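Local structure of HMG box-containing protein 1 (3QVE) at residues E66-F70 with G71-L75. The protein represses transcription by binding the promoters of target genes, acting in control of the cell cycle and the Wnt pathway, and includes the AXH domain. Sequence-based numbering, arbitrary orientation.
Sequences ESVSF and GESVL
Val74 shares one face of a beta hairpin, closed by a two-residue type I' turn, with Ser67 and Ser69, and its CG2 methyl does the touching, 4.1 Å from Ser67 CB and 4.2 Å from Ser69 CB. With Val74 CG1 anti to the carbonyl carbon (chi1 -69°), CG2 falls between the backbone N and the carbonyl carbon, turned toward the partner strand. Both serine hydroxyls are anti to their own backbone N, which leaves the CB atoms to meet the valine. On the other face Glu66 and Leu75 cross at a slant, Glu66 CG resting 3.9 Å from Leu75 CD2. The extended glutamate carries OE1 on to a hydrogen bond with Tyr110, while a water weakly links OE2, Ser67 O and Ser73 OG. Ser67 and Val74 exchange two backbone hydrogen bonds, and so do Ser69 and Glu72, which close the turn; there Glu72 N donates to Ser69 O at 3.0 Å. Phe70 and Gly71 take the turn's positive phi values. The hairpin tip projects at the AXH domain surface; deeper in, Val74 touches Glu92, and Leu75 is hydrogen-bonded through its backbone to Cys93 of strand 89-94, antiparallel beside strand 72-80, whose other edge strand 59-69 flanks.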
ATOM      1  N   GLU A  66      -2.828  -7.243 -12.227  1.00 22.23           N
ATOM      2  CA  GLU A  66      -3.819  -8.029 -11.536  1.00 30.11           C
ATOM      3  C   GLU A  66      -3.476  -9.453 -11.767  1.00 32.46           C
ATOM      4  O   GLU A  66      -2.954  -9.813 -12.828  1.00 30.52           O
ATOM      5  CB  GLU A  66      -5.200  -7.797 -12.167  1.00 32.18           C
ATOM      6  CG  GLU A  66      -6.063  -7.127 -11.213  1.00 44.19           C
ATOM      7  CD  GLU A  66      -7.450  -6.845 -11.720  1.00 48.09           C
ATOM      8  OE1 GLU A  66      -7.657  -5.691 -12.146  1.00 44.70           O
ATOM      9  OE2 GLU A  66      -8.305  -7.749 -11.608  1.00 50.37           O
ATOM     10  N   SER A  67      -3.809 -10.274 -10.788  1.00 29.37           N
ATOM     11  CA  SER A  67      -3.447 -11.688 -10.803  1.00 32.13           C
ATOM     12  C   SER A  67      -4.492 -12.467 -10.015  1.00 30.47           C
ATOM     13  O   SER A  67      -5.382 -11.883  -9.430  1.00 28.68           O
ATOM     14  CB  SER A  67      -2.076 -11.818 -10.116  1.00 35.15           C
ATOM     15  OG  SER A  67      -1.493 -13.039 -10.437  1.00 52.09           O
ATOM     16  N   VAL A  68      -4.362 -13.783  -9.986  1.00 32.73           N
ATOM     17  CA  VAL A  68      -5.174 -14.641  -9.133  1.00 34.10           C
ATOM     18  C   VAL A  68      -4.246 -15.418  -8.191  1.00 34.57           C
ATOM     19  O   VAL A  68      -3.239 -15.951  -8.614  1.00 34.51           O
ATOM     20  CB  VAL A  68      -6.018 -15.584  -9.969  1.00 39.77           C
ATOM     21  CG1 VAL A  68      -6.841 -16.508  -9.073  1.00 34.77           C
ATOM     22  CG2 VAL A  68      -6.954 -14.753 -10.901  1.00 39.61           C
ATOM     23  N   SER A  69      -4.587 -15.438  -6.905  1.00 32.25           N
ATOM     24  CA  SER A  69      -3.833 -16.156  -5.886  1.00 32.87           C
ATOM     25  C   SER A  69      -4.826 -16.935  -5.058  1.00 31.41           C
ATOM     26  O   SER A  69      -5.703 -16.356  -4.421  1.00 27.24           O
ATOM     27  CB  SER A  69      -3.082 -15.173  -4.983  1.00 36.11           C
ATOM     28  OG  SER A  69      -2.490 -15.795  -3.848  1.00 38.90           O
ATOM     29  N   PHE A  70      -4.696 -18.250  -5.093  1.00 31.17           N
ATOM     30  CA  PHE A  70      -5.540 -19.131  -4.328  1.00 35.25           C
ATOM     31  C   PHE A  70      -7.022 -18.798  -4.513  1.00 36.29           C
ATOM     32  O   PHE A  70      -7.775 -18.634  -3.555  1.00 35.34           O
ATOM     33  CB  PHE A  70      -5.086 -19.101  -2.860  1.00 32.95           C
ATOM     34  CG  PHE A  70      -3.733 -19.715  -2.661  1.00 35.84           C
ATOM     35  CD1 PHE A  70      -3.576 -21.098  -2.731  1.00 37.65           C
ATOM     36  CD2 PHE A  70      -2.616 -18.912  -2.416  1.00 36.44           C
ATOM     37  CE1 PHE A  70      -2.327 -21.693  -2.556  1.00 35.98           C
ATOM     38  CE2 PHE A  70      -1.345 -19.512  -2.240  1.00 35.43           C
ATOM     39  CZ  PHE A  70      -1.211 -20.867  -2.302  1.00 36.32           C
ATOM     40  N   GLY A  71      -7.418 -18.688  -5.775  1.00 37.62           N
ATOM     41  CA  GLY A  71      -8.817 -18.442  -6.107  1.00 41.03           C
ATOM     42  C   GLY A  71      -9.301 -17.006  -5.980  1.00 43.99           C
ATOM     43  O   GLY A  71     -10.438 -16.705  -6.351  1.00 46.61           O
ATOM     44  N   GLU A  72      -8.445 -16.107  -5.484  1.00 39.04           N
ATOM     45  CA  GLU A  72      -8.804 -14.728  -5.277  1.00 34.67           C
ATOM     46  C   GLU A  72      -8.093 -13.793  -6.220  1.00 32.62           C
ATOM     47  O   GLU A  72      -6.877 -13.860  -6.386  1.00 29.66           O
ATOM     48  CB  GLU A  72      -8.419 -14.296  -3.870  1.00 36.14           C
ATOM     49  CG  GLU A  72      -9.270 -14.909  -2.799  1.00 54.01           C
ATOM     50  CD  GLU A  72      -9.184 -14.111  -1.510  1.00 69.53           C
ATOM     51  OE1 GLU A  72      -8.640 -12.960  -1.505  1.00 73.23           O
ATOM     52  OE2 GLU A  72      -9.675 -14.658  -0.499  1.00 81.70           O
ATOM     53  N   SER A  73      -8.858 -12.867  -6.790  1.00 33.93           N
ATOM     54  CA  SER A  73      -8.299 -11.801  -7.619  1.00 33.35           C
ATOM     55  C   SER A  73      -7.561 -10.814  -6.734  1.00 30.73           C
ATOM     56  O   SER A  73      -8.128 -10.352  -5.766  1.00 30.44           O
ATOM     57  CB  SER A  73      -9.438 -11.042  -8.333  1.00 36.72           C
ATOM     58  OG  SER A  73      -9.923 -11.862  -9.353  1.00 43.83           O
ATOM     59  N   VAL A  74      -6.312 -10.487  -7.091  1.00 26.65           N
ATOM     60  CA  VAL A  74      -5.489  -9.569  -6.333  1.00 23.78           C
ATOM     61  C   VAL A  74      -4.759  -8.575  -7.245  1.00 25.28           C
ATOM     62  O   VAL A  74      -4.675  -8.792  -8.434  1.00 24.74           O
ATOM     63  CB  VAL A  74      -4.465 -10.338  -5.474  1.00 26.87           C
ATOM     64  CG1 VAL A  74      -5.165 -11.091  -4.348  1.00 24.39           C
ATOM     65  CG2 VAL A  74      -3.549 -11.238  -6.318  1.00 26.33           C
ATOM     66  N   LEU A  75      -4.245  -7.506  -6.664  1.00 22.65           N
ATOM     67  CA  LEU A  75      -3.407  -6.523  -7.338  1.00 24.40           C
ATOM     68  C   LEU A  75      -1.982  -6.823  -6.885  1.00 25.80           C
ATOM     69  O   LEU A  75      -1.753  -7.317  -5.762  1.00 22.73           O
ATOM     70  CB  LEU A  75      -3.773  -5.084  -6.928  1.00 28.00           C
ATOM     71  CG  LEU A  75      -5.161  -4.527  -7.290  1.00 29.48           C
ATOM     72  CD1 LEU A  75      -5.489  -3.264  -6.468  1.00 28.49           C
ATOM     73  CD2 LEU A  75      -5.215  -4.276  -8.760  1.00 34.00           C
TER
HETATM   74  O   HOH W   1      -7.676 -11.006 -11.650  1.00 61.53           O